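PDB 3MBH: putative phosphomethylpyrimidine kinase, which probably phosphorylates pyridoxal with ATP as a pyridoxal kinase of the ribokinase clan, and is seen here with pyridoxal bound. Local coordinates for residues W71-G84 / F98-D112. Residues are numbered along the deposited sequence; the frame is centred on the assembly and turned at random.
Sequences WKKLEVQFDAIYTG and FIKDFRQPDSLIVAD
Lys72 NZ forms a salt bridge with Asp101 OD2 at 2.9 Å, reaching the oxygen from above the carboxylate plane. The lysine chain runs extended from CG, which carries NZ past the Phe102 ring to the acid. Deeper in, strands 80-83 and 108-111 pair in parallel, joined by four good backbone bonds. The straightest is Val110 N to Ile81 O, 2.8 Å and 174°. A weaker one, Leu108 N to Asp79 O, starts the ladder. Two waters donate to Phe102 O; one also meets Phe78 N, the other Phe78 O and Ser107 OG.

An aromatic cluster packs on the sheet face bearing Ile81 and Ile109. Phe98 CG stands anti to the backbone N (chi1 173°), which places the ring against Trp71 of helix 64-73. Its CZ meets Trp71 CZ3 at 3.8 Å, at the indole edge and near its plane, and Phe78 CE2 at 3.8 Å. Its CE2 touches Ile81 CG2 at 3.7 Å. Phe102 CD2 packs on Phe78 CD2 at 3.7 Å, the rings tilted by 40°. Ile81 CB rests on Ile109 CD1 at 3.8 Å. A serine in place of Phe98 would probably open a gap beside Trp71, Phe78 and Ile81, leaving those side chains freer to shift.

The contact belongs to the beta-alpha-beta unit of strand 80-83, helix 91-102 and strand 108-111, within the ribokinase-like fold. Trp71 NE1 hydrogen-bonds to Ser47 O of another subunit, an identical copy. Helix 223-236 covers the sheet face bearing Ala80, Tyr82, Leu108 and Val110, while strand 9-17 pairs with the other edge of strand 80-83.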
loop_
_atom_site.group_PDB
_atom_site.type_symbol
_atom_site.label_atom_id
_atom_site.label_comp_id
_atom_site.label_asym_id
_atom_site.label_seq_id
_atom_site.Cartn_x
_atom_site.Cartn_y
_atom_site.Cartn_z
ATOM N N TRP A 71 -7.379 2.402 -37.547
ATOM C CA TRP A 71 -6.515 3.097 -36.607
ATOM C C TRP A 71 -5.898 4.353 -37.256
ATOM O O TRP A 71 -5.767 5.414 -36.628
ATOM C CB TRP A 71 -5.476 2.151 -36.097
ATOM C CG TRP A 71 -5.999 1.183 -35.056
ATOM C CD1 TRP A 71 -7.259 1.128 -34.518
ATOM C CD2 TRP A 71 -5.238 0.174 -34.382
ATOM N NE1 TRP A 71 -7.320 0.128 -33.576
ATOM C CE2 TRP A 71 -6.096 -0.473 -33.478
ATOM C CE3 TRP A 71 -3.924 -0.279 -34.493
ATOM C CZ2 TRP A 71 -5.659 -1.529 -32.674
ATOM C CZ3 TRP A 71 -3.501 -1.277 -33.714
ATOM C CH2 TRP A 71 -4.348 -1.917 -32.808
ATOM N N LYS A 72 -5.572 4.238 -38.541
ATOM C CA LYS A 72 -5.074 5.387 -39.276
ATOM C C LYS A 72 -6.144 6.444 -39.390
ATOM O O LYS A 72 -5.822 7.600 -39.204
ATOM C CB LYS A 72 -4.577 5.006 -40.666
ATOM C CG LYS A 72 -3.313 4.146 -40.669
ATOM C CD LYS A 72 -2.623 4.118 -42.047
ATOM C CE LYS A 72 -1.472 3.125 -42.008
ATOM N NZ LYS A 72 -0.856 2.977 -43.303
ATOM N N LYS A 73 -7.397 6.064 -39.680
ATOM C CA LYS A 73 -8.487 7.051 -39.767
ATOM C C LYS A 73 -8.725 7.716 -38.443
ATOM O O LYS A 73 -9.034 8.887 -38.432
ATOM C CB LYS A 73 -9.836 6.472 -40.169
ATOM C CG LYS A 73 -9.880 5.814 -41.490
ATOM C CD LYS A 73 -11.234 5.127 -41.664
ATOM C CE LYS A 73 -11.390 4.535 -43.046
ATOM N NZ LYS A 73 -12.585 3.646 -43.110
ATOM N N LEU A 74 -8.597 6.988 -37.347
ATOM C CA LEU A 74 -8.770 7.560 -36.001
ATOM C C LEU A 74 -7.619 8.463 -35.595
ATOM O O LEU A 74 -7.722 9.145 -34.577
ATOM C CB LEU A 74 -8.861 6.474 -34.929
ATOM C CG LEU A 74 -10.161 5.661 -34.875
ATOM C CD1 LEU A 74 -9.976 4.506 -33.941
ATOM C CD2 LEU A 74 -11.314 6.548 -34.444
ATOM N N GLU A 75 -6.548 8.477 -36.383
ATOM C CA GLU A 75 -5.318 9.181 -36.044
ATOM C C GLU A 75 -4.720 8.740 -34.684
ATOM O O GLU A 75 -4.149 9.543 -33.956
ATOM C CB GLU A 75 -5.544 10.693 -36.148
ATOM C CG GLU A 75 -5.943 11.105 -37.583
ATOM C CD GLU A 75 -6.077 12.612 -37.784
ATOM O OE1 GLU A 75 -6.865 13.260 -37.064
ATOM O OE2 GLU A 75 -5.402 13.150 -38.684
ATOM N N VAL A 76 -4.829 7.451 -34.359
ATOM C CA VAL A 76 -4.307 6.949 -33.092
ATOM C C VAL A 76 -2.789 6.932 -33.142
ATOM O O VAL A 76 -2.188 6.604 -34.158
ATOM C CB VAL A 76 -4.918 5.576 -32.665
ATOM C CG1 VAL A 76 -4.732 4.584 -33.707
ATOM C CG2 VAL A 76 -4.251 5.057 -31.381
ATOM N N GLN A 77 -2.189 7.318 -32.034
ATOM C CA GLN A 77 -0.750 7.310 -31.892
ATOM C C GLN A 77 -0.326 6.360 -30.772
ATOM O O GLN A 77 -0.887 6.383 -29.681
ATOM C CB GLN A 77 -0.252 8.708 -31.583
ATOM C CG GLN A 77 -0.556 9.748 -32.652
ATOM C CD GLN A 77 0.535 9.819 -33.694
ATOM O OE1 GLN A 77 0.942 10.912 -34.095
ATOM N NE2 GLN A 77 1.052 8.655 -34.103
ATOM N N PHE A 78 0.675 5.532 -31.049
ATOM C CA PHE A 78 1.183 4.619 -30.038
ATOM C C PHE A 78 2.524 5.033 -29.496
ATOM O O PHE A 78 3.391 5.437 -30.238
ATOM C CB PHE A 78 1.238 3.191 -30.577
ATOM C CG PHE A 78 -0.109 2.674 -31.015
ATOM C CD1 PHE A 78 -1.092 2.430 -30.084
ATOM C CD2 PHE A 78 -0.394 2.482 -32.346
ATOM C CE1 PHE A 78 -2.332 1.989 -30.494
ATOM C CE2 PHE A 78 -1.630 1.998 -32.764
ATOM C CZ PHE A 78 -2.591 1.748 -31.858
ATOM N N ASP A 79 2.695 4.904 -28.199
ATOM C CA ASP A 79 3.979 5.172 -27.541
ATOM C C ASP A 79 4.871 3.960 -27.646
ATOM O O ASP A 79 6.099 4.068 -27.573
ATOM C CB ASP A 79 3.710 5.556 -26.112
ATOM C CG ASP A 79 2.787 6.773 -26.033
ATOM O OD1 ASP A 79 3.299 7.841 -26.359
ATOM O OD2 ASP A 79 1.558 6.647 -25.748
ATOM N N ALA A 80 4.256 2.798 -27.854
ATOM C CA ALA A 80 5.024 1.603 -28.052
ATOM C C ALA A 80 4.263 0.606 -28.868
ATOM O O ALA A 80 3.060 0.682 -28.930
ATOM C CB ALA A 80 5.427 1.003 -26.732
ATOM N N ILE A 81 4.992 -0.305 -29.512
ATOM C CA ILE A 81 4.429 -1.429 -30.261
ATOM C C ILE A 81 5.186 -2.674 -29.797
ATOM O O ILE A 81 6.426 -2.706 -29.788
ATOM C CB ILE A 81 4.582 -1.306 -31.799
ATOM C CG1 ILE A 81 3.913 -0.021 -32.284
ATOM C CG2 ILE A 81 4.021 -2.602 -32.514
ATOM C CD1 ILE A 81 4.089 0.324 -33.740
ATOM N N TYR A 82 4.400 -3.682 -29.382
ATOM C CA TYR A 82 4.951 -4.866 -28.746
ATOM C C TYR A 82 4.330 -6.055 -29.419
ATOM O O TYR A 82 3.118 -6.301 -29.295
ATOM C CB TYR A 82 4.651 -4.798 -27.231
ATOM C CG TYR A 82 4.786 -6.065 -26.417
ATOM C CD1 TYR A 82 5.598 -7.118 -26.826
ATOM C CD2 TYR A 82 4.147 -6.185 -25.185
ATOM C CE1 TYR A 82 5.668 -8.276 -26.101
ATOM C CE2 TYR A 82 4.238 -7.342 -24.440
ATOM C CZ TYR A 82 5.013 -8.368 -24.870
ATOM O OH TYR A 82 5.119 -9.545 -24.157
ATOM N N THR A 83 5.183 -6.853 -30.036
ATOM C CA THR A 83 4.735 -7.976 -30.807
ATOM C C THR A 83 5.133 -9.284 -30.172
ATOM O O THR A 83 6.173 -9.380 -29.513
ATOM C CB THR A 83 5.303 -7.940 -32.279
ATOM O OG1 THR A 83 6.679 -8.355 -32.307
ATOM C CG2 THR A 83 5.163 -6.590 -32.862
ATOM N N GLY A 84 4.339 -10.320 -30.446
ATOM C CA GLY A 84 4.656 -11.672 -30.023
ATOM C C GLY A 84 4.190 -12.730 -31.014
ATOM O O GLY A 84 4.593 -12.739 -32.238
ATOM N N PHE A 98 3.270 -1.873 -40.310
ATOM C CA PHE A 98 2.592 -1.247 -39.212
ATOM C C PHE A 98 3.578 -0.456 -38.366
ATOM O O PHE A 98 3.346 0.725 -38.106
ATOM C CB PHE A 98 1.870 -2.294 -38.371
ATOM C CG PHE A 98 1.262 -1.760 -37.118
ATOM C CD1 PHE A 98 0.325 -0.762 -37.160
ATOM C CD2 PHE A 98 1.659 -2.244 -35.878
ATOM C CE1 PHE A 98 -0.248 -0.267 -35.983
ATOM C CE2 PHE A 98 1.097 -1.759 -34.694
ATOM C CZ PHE A 98 0.147 -0.751 -34.743
ATOM N N ILE A 99 4.701 -1.085 -38.029
ATOM C CA ILE A 99 5.769 -0.449 -37.286
ATOM C C ILE A 99 6.323 0.749 -38.074
ATOM O O ILE A 99 6.508 1.834 -37.511
ATOM C CB ILE A 99 6.904 -1.435 -36.972
ATOM C CG1 ILE A 99 6.399 -2.475 -35.993
ATOM C CG2 ILE A 99 8.132 -0.675 -36.405
ATOM C CD1 ILE A 99 7.247 -3.737 -35.918
ATOM N N LYS A 100 6.530 0.566 -39.377
ATOM C CA LYS A 100 7.036 1.661 -40.199
ATOM C C LYS A 100 6.099 2.867 -40.139
ATOM O O LYS A 100 6.545 4.007 -39.969
ATOM C CB LYS A 100 7.232 1.239 -41.638
ATOM C CG LYS A 100 7.908 2.316 -42.549
ATOM C CD LYS A 100 7.902 1.896 -44.015
ATOM C CE LYS A 100 6.542 1.368 -44.464
ATOM N NZ LYS A 100 6.370 1.428 -45.963
ATOM N N ASP A 101 4.804 2.615 -40.265
ATOM C CA ASP A 101 3.827 3.690 -40.331
ATOM C C ASP A 101 3.459 4.299 -38.975
ATOM O O ASP A 101 2.953 5.428 -38.918
ATOM C CB ASP A 101 2.560 3.184 -40.993
ATOM C CG ASP A 101 2.759 2.836 -42.479
ATOM O OD1 ASP A 101 3.776 3.199 -43.087
ATOM O OD2 ASP A 101 1.890 2.149 -43.027
ATOM N N PHE A 102 3.645 3.559 -37.889
ATOM C CA PHE A 102 3.170 4.063 -36.603
ATOM C C PHE A 102 4.282 4.420 -35.650
ATOM O O PHE A 102 4.046 4.859 -34.515
ATOM C CB PHE A 102 2.201 3.064 -35.949
ATOM C CG PHE A 102 0.801 3.149 -36.488
ATOM C CD1 PHE A 102 0.474 2.591 -37.698
ATOM C CD2 PHE A 102 -0.189 3.813 -35.793
ATOM C CE1 PHE A 102 -0.841 2.660 -38.193
ATOM C CE2 PHE A 102 -1.490 3.894 -36.288
ATOM C CZ PHE A 102 -1.812 3.298 -37.480
ATOM N N ARG A 103 5.514 4.195 -36.052
ATOM C CA ARG A 103 6.571 4.475 -35.095
ATOM C C ARG A 103 6.728 5.986 -35.014
ATOM O O ARG A 103 6.332 6.722 -35.910
ATOM C CB ARG A 103 7.873 3.783 -35.419
ATOM C CG ARG A 103 8.545 4.287 -36.637
ATOM C CD ARG A 103 9.650 3.273 -37.043
ATOM N NE ARG A 103 10.550 3.053 -35.928
ATOM C CZ ARG A 103 11.225 1.938 -35.669
ATOM N NH1 ARG A 103 11.142 0.878 -36.467
ATOM N NH2 ARG A 103 11.989 1.892 -34.577
ATOM N N GLN A 104 7.212 6.437 -33.878
ATOM C CA GLN A 104 7.495 7.850 -33.691
ATOM C C GLN A 104 8.947 7.923 -33.306
ATOM O O GLN A 104 9.587 6.896 -33.080
ATOM C CB GLN A 104 6.559 8.448 -32.625
ATOM C CG GLN A 104 5.122 8.479 -33.116
ATOM C CD GLN A 104 4.125 8.929 -32.072
ATOM O OE1 GLN A 104 3.611 8.123 -31.278
ATOM N NE2 GLN A 104 3.790 10.214 -32.108
ATOM N N PRO A 105 9.506 9.131 -33.289
ATOM C CA PRO A 105 10.876 9.294 -32.795
ATOM C C PRO A 105 11.083 8.795 -31.366
ATOM O O PRO A 105 12.126 8.252 -31.054
ATOM C CB PRO A 105 11.087 10.815 -32.877
ATOM C CG PRO A 105 10.114 11.288 -33.903
ATOM C CD PRO A 105 8.925 10.385 -33.800
ATOM N N ASP A 106 10.114 8.979 -30.483
ATOM C CA ASP A 106 10.266 8.446 -29.111
ATOM C C ASP A 106 9.705 7.021 -28.941
ATOM O O ASP A 106 9.658 6.547 -27.813
ATOM C CB ASP A 106 9.605 9.374 -28.050
ATOM C CG ASP A 106 10.276 10.776 -27.953
ATOM O OD1 ASP A 106 11.471 10.942 -28.353
ATOM O OD2 ASP A 106 9.607 11.734 -27.463
ATOM N N SER A 107 9.273 6.328 -30.000
ATOM C CA SER A 107 8.665 4.964 -29.809
ATOM C C SER A 107 9.625 3.877 -29.315
ATOM O O SER A 107 10.861 3.950 -29.442
ATOM C CB SER A 107 7.974 4.415 -31.062
ATOM O OG SER A 107 7.028 5.306 -31.595
ATOM N N LEU A 108 9.023 2.900 -28.667
ATOM C CA LEU A 108 9.727 1.723 -28.227
ATOM C C LEU A 108 9.048 0.625 -29.016
ATOM O O LEU A 108 7.838 0.484 -28.898
ATOM C CB LEU A 108 9.477 1.559 -26.729
ATOM C CG LEU A 108 10.121 0.340 -26.090
ATOM C CD1 LEU A 108 11.625 0.443 -26.113
ATOM C CD2 LEU A 108 9.565 0.185 -24.697
ATOM N N ILE A 109 9.799 -0.047 -29.875
ATOM C CA ILE A 109 9.345 -1.185 -30.625
ATOM C C ILE A 109 9.986 -2.426 -29.976
ATOM O O ILE A 109 11.246 -2.569 -29.930
ATOM C CB ILE A 109 9.702 -1.107 -32.151
ATOM C CG1 ILE A 109 9.274 0.241 -32.763
ATOM C CG2 ILE A 109 9.120 -2.290 -32.892
ATOM C CD1 ILE A 109 7.767 0.708 -32.474
ATOM N N VAL A 110 9.115 -3.290 -29.449
ATOM C CA VAL A 110 9.525 -4.516 -28.799
ATOM C C VAL A 110 9.000 -5.710 -29.561
ATOM O O VAL A 110 7.782 -5.804 -29.810
ATOM C CB VAL A 110 9.024 -4.572 -27.335
ATOM C CG1 VAL A 110 9.492 -5.899 -26.634
ATOM C CG2 VAL A 110 9.491 -3.360 -26.563
ATOM N N ALA A 111 9.889 -6.646 -29.920
ATOM C CA ALA A 111 9.447 -7.853 -30.559
ATOM C C ALA A 111 9.975 -9.016 -29.747
ATOM O O ALA A 111 11.210 -9.200 -29.603
ATOM C CB ALA A 111 9.930 -7.956 -32.030
ATOM N N ASP A 112 9.042 -9.797 -29.215
ATOM C CA ASP A 112 9.358 -11.100 -28.707
ATOM C C ASP A 112 9.275 -12.051 -29.914
ATOM O O ASP A 112 8.222 -12.214 -30.507
ATOM C CB ASP A 112 8.372 -11.477 -27.564
ATOM C CG ASP A 112 8.673 -12.838 -26.947
ATOM O OD1 ASP A 112 9.508 -13.614 -27.512
ATOM O OD2 ASP A 112 8.047 -13.167 -25.888
HETATM O O HOH W 1 1.871 6.065 -33.504
HETATM O O HOH W 2 4.804 3.764 -31.849
HETATM O O HOH W 3 5.770 -11.770 -25.636
HETATM O O HOH W 4 6.831 -11.077 -32.702
#